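Local structure of poly-gamma-glutamate hydrolase (Bacillus phage phiNIT1, 3A9L) at residues 29-40 / 92-103. The protein is a phage zinc peptidase that hydrolyses the gamma-glutamyl linkages of bacterial poly-gamma-glutamate. Residues are numbered along the deposited sequence; the frame is centred on the assembly and turned at random.
Sequences RQNPSMIYFSPH and MLSKHTDAVSFH. With ZN (zinc ion), chain C.
His40 and His103 meet at a zinc ion, each giving it ND1, at 2.2 Å from His40 ND1 and 2.1 Å from His103 ND1. Their rings stand at 75° to each other, and water 4 and Glu45 share the metal. Pro39 CG sits over the centre of the His40 ring, whose NE2 hydrogen-bonds to Val79 O. Two residues before His40, Ser38 OG, held anti to its own nitrogen (chi1 173°), donates to Phe102 O at 2.9 Å and accepts from His40 N in an ST turn; the two bonds of this one hydroxyl tie the metal-bearing corner to the neighbouring strand.

Behind the site, strands 34-38 and 98-103 run parallel in the middle of the mixed sheet. Val100 N to Ile35 O, Phe37 N to Val100 O and Phe102 N to Phe37 O are their firm bonds. On one face, Leu93 CD2 and Ser101 CB cover opposite sides of the Phe37 ring, while Ala99 CB meets its edge. Ile35 lays CB over the centre of the His96 imidazole, a CH-pi contact 3.7 Å from the centroid, and sends CD1 on to Met92 CE. The other face carries Tyr36, lying alongside Val100 and meeting Phe102 rim to rim; its hydroxyl bonds to Glu203.

Farther out, His96 ND1 donates to Met92 O at 2.7 Å, with that oxygen in the ring plane; Lys95 N reaches the same oxygen from the opposite face of its carbonyl. The ND1 bond, with NE2 bonded to Ser62 OG, fixes the rotation of the imidazole against Ile35. Water 1 accepts from Arg29 NE and donates to Asn31 O and Lys95 O, joining the Arg29 side chain and the loop after it to the loop that leads into strand 98-103. The zinc ligands thus project from the C-terminal end of a parallel strand pair, and the ND1-zinc bond and the NE2 bond to Val79 O together set the orientation of the His40 ring.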
loop_
_atom_site.group_PDB
_atom_site.type_symbol
_atom_site.label_atom_id
_atom_site.label_comp_id
_atom_site.label_asym_id
_atom_site.label_seq_id
_atom_site.Cartn_x
_atom_site.Cartn_y
_atom_site.Cartn_z
ATOM N N ARG A 29 2.739 3.935 -4.081
ATOM C CA ARG A 29 2.926 4.932 -5.104
ATOM C C ARG A 29 4.317 5.533 -4.851
ATOM O O ARG A 29 4.557 6.127 -3.783
ATOM C CB ARG A 29 1.821 6.005 -5.024
ATOM C CG ARG A 29 1.845 6.908 -6.252
ATOM C CD ARG A 29 0.849 8.064 -6.253
ATOM N NE ARG A 29 1.193 8.992 -7.329
ATOM C CZ ARG A 29 0.897 10.293 -7.368
ATOM N NH1 ARG A 29 0.173 10.848 -6.430
ATOM N NH2 ARG A 29 1.297 11.030 -8.396
ATOM N N GLN A 30 5.215 5.357 -5.822
ATOM C CA GLN A 30 6.622 5.667 -5.663
ATOM C C GLN A 30 7.291 6.018 -6.989
ATOM O O GLN A 30 8.499 6.158 -7.059
ATOM C CB GLN A 30 7.355 4.507 -4.951
ATOM C CG GLN A 30 7.472 3.196 -5.755
ATOM C CD GLN A 30 8.433 2.195 -5.128
ATOM O OE1 GLN A 30 9.126 2.491 -4.140
ATOM N NE2 GLN A 30 8.479 0.996 -5.692
ATOM N N ASN A 31 6.487 6.188 -8.029
ATOM C CA ASN A 31 6.985 6.511 -9.365
ATOM C C ASN A 31 5.957 7.363 -10.126
ATOM O O ASN A 31 4.761 7.040 -10.098
ATOM C CB ASN A 31 7.323 5.216 -10.125
ATOM C CG ASN A 31 8.226 5.443 -11.345
ATOM O OD1 ASN A 31 7.735 5.627 -12.465
ATOM N ND2 ASN A 31 9.540 5.424 -11.134
ATOM N N PRO A 32 6.406 8.463 -10.787
ATOM C CA PRO A 32 5.561 9.276 -11.662
ATOM C C PRO A 32 5.127 8.600 -12.972
ATOM O O PRO A 32 4.058 8.935 -13.514
ATOM C CB PRO A 32 6.466 10.464 -12.002
ATOM C CG PRO A 32 7.853 9.942 -11.797
ATOM C CD PRO A 32 7.743 9.071 -10.624
ATOM N N SER A 33 5.915 7.644 -13.443
ATOM C CA SER A 33 5.813 7.140 -14.823
ATOM C C SER A 33 5.142 5.796 -15.006
ATOM O O SER A 33 4.431 5.615 -16.003
ATOM C CB SER A 33 7.185 7.060 -15.472
ATOM O OG SER A 33 7.709 8.359 -15.638
ATOM N N MET A 34 5.382 4.866 -14.072
ATOM C CA MET A 34 5.040 3.455 -14.259
ATOM C C MET A 34 4.450 2.763 -13.023
ATOM O O MET A 34 4.955 2.919 -11.897
ATOM C CB MET A 34 6.287 2.684 -14.735
ATOM C CG MET A 34 6.075 1.208 -15.034
ATOM S SD MET A 34 4.714 0.882 -16.163
ATOM C CE MET A 34 5.486 1.082 -17.729
ATOM N N ILE A 35 3.387 1.976 -13.233
ATOM C CA ILE A 35 2.747 1.265 -12.139
ATOM C C ILE A 35 2.463 -0.187 -12.584
ATOM O O ILE A 35 1.892 -0.413 -13.636
ATOM C CB ILE A 35 1.414 1.955 -11.687
ATOM C CG1 ILE A 35 0.730 1.144 -10.584
ATOM C CG2 ILE A 35 0.486 2.220 -12.899
ATOM C CD1 ILE A 35 -0.546 1.790 -9.975
ATOM N N TYR A 36 2.910 -1.142 -11.782
ATOM C CA TYR A 36 2.691 -2.528 -12.067
ATOM C C TYR A 36 1.660 -3.019 -11.112
ATOM O O TYR A 36 1.755 -2.791 -9.908
ATOM C CB TYR A 36 3.982 -3.298 -11.865
ATOM C CG TYR A 36 5.058 -2.909 -12.828
ATOM C CD1 TYR A 36 4.984 -3.303 -14.161
ATOM C CD2 TYR A 36 6.136 -2.124 -12.425
ATOM C CE1 TYR A 36 5.978 -2.971 -15.065
ATOM C CE2 TYR A 36 7.136 -1.765 -13.351
ATOM C CZ TYR A 36 7.037 -2.216 -14.658
ATOM O OH TYR A 36 7.991 -1.888 -15.590
ATOM N N PHE A 37 0.652 -3.697 -11.638
ATOM C CA PHE A 37 -0.493 -3.992 -10.775
ATOM C C PHE A 37 -1.338 -5.147 -11.257
ATOM O O PHE A 37 -1.246 -5.577 -12.401
ATOM C CB PHE A 37 -1.350 -2.730 -10.579
ATOM C CG PHE A 37 -2.285 -2.453 -11.703
ATOM C CD1 PHE A 37 -1.847 -1.798 -12.864
ATOM C CD2 PHE A 37 -3.607 -2.866 -11.623
ATOM C CE1 PHE A 37 -2.738 -1.562 -13.922
ATOM C CE2 PHE A 37 -4.503 -2.642 -12.675
ATOM C CZ PHE A 37 -4.072 -2.005 -13.826
ATOM N N SER A 38 -2.159 -5.666 -10.354
ATOM C CA SER A 38 -3.134 -6.669 -10.719
ATOM C C SER A 38 -4.456 -6.466 -9.936
ATOM O O SER A 38 -4.442 -6.194 -8.733
ATOM C CB SER A 38 -2.577 -8.077 -10.538
ATOM O OG SER A 38 -3.615 -9.017 -10.761
ATOM N N PRO A 39 -5.601 -6.547 -10.642
ATOM C CA PRO A 39 -6.885 -6.544 -9.935
ATOM C C PRO A 39 -7.273 -7.935 -9.418
ATOM O O PRO A 39 -8.259 -8.076 -8.668
ATOM C CB PRO A 39 -7.875 -6.082 -11.007
ATOM C CG PRO A 39 -7.282 -6.508 -12.318
ATOM C CD PRO A 39 -5.757 -6.452 -12.114
ATOM N N HIS A 40 -6.510 -8.934 -9.864
ATOM C CA HIS A 40 -6.768 -10.367 -9.613
ATOM C C HIS A 40 -5.582 -11.058 -8.899
ATOM O O HIS A 40 -5.140 -12.178 -9.267
ATOM C CB HIS A 40 -7.212 -11.068 -10.926
ATOM C CG HIS A 40 -8.303 -10.331 -11.662
ATOM N ND1 HIS A 40 -8.443 -10.360 -13.033
ATOM C CD2 HIS A 40 -9.290 -9.519 -11.210
ATOM C CE1 HIS A 40 -9.453 -9.594 -13.398
ATOM N NE2 HIS A 40 -9.978 -9.061 -12.308
ATOM N N MET A 92 -4.889 5.598 -8.537
ATOM C CA MET A 92 -3.504 5.263 -8.877
ATOM C C MET A 92 -3.270 5.274 -10.388
ATOM O O MET A 92 -2.373 5.948 -10.881
ATOM C CB MET A 92 -3.119 3.900 -8.285
ATOM C CG MET A 92 -2.885 3.949 -6.804
ATOM S SD MET A 92 -1.337 4.831 -6.465
ATOM C CE MET A 92 -0.106 3.658 -6.960
ATOM N N LEU A 93 -4.114 4.574 -11.143
ATOM C CA LEU A 93 -3.904 4.546 -12.599
ATOM C C LEU A 93 -3.763 5.947 -13.187
ATOM O O LEU A 93 -2.836 6.197 -13.970
ATOM C CB LEU A 93 -4.993 3.738 -13.322
ATOM C CG LEU A 93 -4.681 2.232 -13.488
ATOM C CD1 LEU A 93 -3.638 2.100 -14.548
ATOM C CD2 LEU A 93 -4.193 1.592 -12.182
ATOM N N SER A 94 -4.653 6.853 -12.781
ATOM C CA SER A 94 -4.728 8.204 -13.318
ATOM C C SER A 94 -3.520 9.057 -12.985
ATOM O O SER A 94 -3.323 10.117 -13.606
ATOM C CB SER A 94 -5.968 8.923 -12.785
ATOM O OG SER A 94 -5.740 9.267 -11.417
ATOM N N LYS A 95 -2.749 8.615 -11.992
ATOM C CA LYS A 95 -1.546 9.326 -11.524
ATOM C C LYS A 95 -0.245 8.812 -12.171
ATOM O O LYS A 95 0.870 9.266 -11.859
ATOM C CB LYS A 95 -1.472 9.255 -9.992
ATOM C CG LYS A 95 -2.674 9.836 -9.247
ATOM C CD LYS A 95 -2.961 11.279 -9.655
ATOM C CE LYS A 95 -3.869 11.980 -8.634
ATOM N NZ LYS A 95 -4.976 11.108 -8.157
ATOM N N HIS A 96 -0.393 7.871 -13.102
ATOM C CA HIS A 96 0.763 7.319 -13.800
ATOM C C HIS A 96 0.605 7.389 -15.305
ATOM O O HIS A 96 -0.450 7.060 -15.857
ATOM C CB HIS A 96 1.006 5.867 -13.412
ATOM C CG HIS A 96 1.275 5.680 -11.964
ATOM N ND1 HIS A 96 0.277 5.666 -11.021
ATOM C CD2 HIS A 96 2.435 5.499 -11.292
ATOM C CE1 HIS A 96 0.812 5.488 -9.826
ATOM N NE2 HIS A 96 2.120 5.400 -9.965
ATOM N N THR A 97 1.686 7.779 -15.967
ATOM C CA THR A 97 1.709 7.778 -17.426
ATOM C C THR A 97 1.423 6.423 -18.028
ATOM O O THR A 97 0.623 6.317 -18.955
ATOM C CB THR A 97 3.061 8.228 -17.952
ATOM O OG1 THR A 97 3.416 9.439 -17.281
ATOM C CG2 THR A 97 3.001 8.480 -19.507
ATOM N N ASP A 98 2.114 5.410 -17.508
ATOM C CA ASP A 98 2.107 4.088 -18.069
ATOM C C ASP A 98 1.609 3.106 -17.031
ATOM O O ASP A 98 1.657 3.388 -15.835
ATOM C CB ASP A 98 3.511 3.711 -18.550
ATOM C CG ASP A 98 3.983 4.579 -19.703
ATOM O OD1 ASP A 98 3.273 4.666 -20.727
ATOM O OD2 ASP A 98 5.059 5.195 -19.603
ATOM N N ALA A 99 1.136 1.949 -17.495
ATOM C CA ALA A 99 0.678 0.891 -16.612
ATOM C C ALA A 99 0.867 -0.456 -17.276
ATOM O O ALA A 99 0.609 -0.609 -18.477
ATOM C CB ALA A 99 -0.806 1.093 -16.238
ATOM N N VAL A 100 1.375 -1.400 -16.501
ATOM C CA VAL A 100 1.461 -2.807 -16.918
ATOM C C VAL A 100 0.656 -3.691 -15.954
ATOM O O VAL A 100 0.931 -3.731 -14.746
ATOM C CB VAL A 100 2.931 -3.266 -16.997
ATOM C CG1 VAL A 100 3.022 -4.744 -17.294
ATOM C CG2 VAL A 100 3.678 -2.502 -18.071
ATOM N N SER A 101 -0.321 -4.435 -16.475
ATOM C CA SER A 101 -1.195 -5.243 -15.593
ATOM C C SER A 101 -0.813 -6.713 -15.701
ATOM O O SER A 101 -0.375 -7.138 -16.738
ATOM C CB SER A 101 -2.651 -5.075 -15.962
ATOM O OG SER A 101 -2.909 -5.513 -17.283
ATOM N N PHE A 102 -0.971 -7.477 -14.631
ATOM C CA PHE A 102 -0.590 -8.886 -14.666
ATOM C C PHE A 102 -1.778 -9.811 -14.348
ATOM O O PHE A 102 -2.388 -9.708 -13.288
ATOM C CB PHE A 102 0.567 -9.161 -13.701
ATOM C CG PHE A 102 1.830 -8.395 -14.021
ATOM C CD1 PHE A 102 1.979 -7.054 -13.637
ATOM C CD2 PHE A 102 2.857 -9.007 -14.715
ATOM C CE1 PHE A 102 3.164 -6.334 -13.941
ATOM C CE2 PHE A 102 4.042 -8.313 -15.007
ATOM C CZ PHE A 102 4.179 -6.974 -14.636
ATOM N N HIS A 103 -2.038 -10.753 -15.252
ATOM C CA HIS A 103 -3.224 -11.624 -15.193
ATOM C C HIS A 103 -2.914 -13.073 -15.318
ATOM O O HIS A 103 -1.866 -13.473 -15.850
ATOM C CB HIS A 103 -4.240 -11.242 -16.268
ATOM C CG HIS A 103 -4.974 -9.973 -15.966
ATOM N ND1 HIS A 103 -6.184 -9.958 -15.316
ATOM C CD2 HIS A 103 -4.654 -8.676 -16.207
ATOM C CE1 HIS A 103 -6.581 -8.705 -15.167
ATOM N NE2 HIS A 103 -5.674 -7.910 -15.705
HETATM ZN ZN ZN C . -7.359 -11.513 -14.547
HETATM O O HOH W 1 2.447 8.395 -9.888
HETATM O O HOH W 2 2.810 11.154 -12.964
HETATM O O HOH W 3 6.340 9.896 -17.284
HETATM O O HOH W 4 -7.132 -12.935 -16.309
#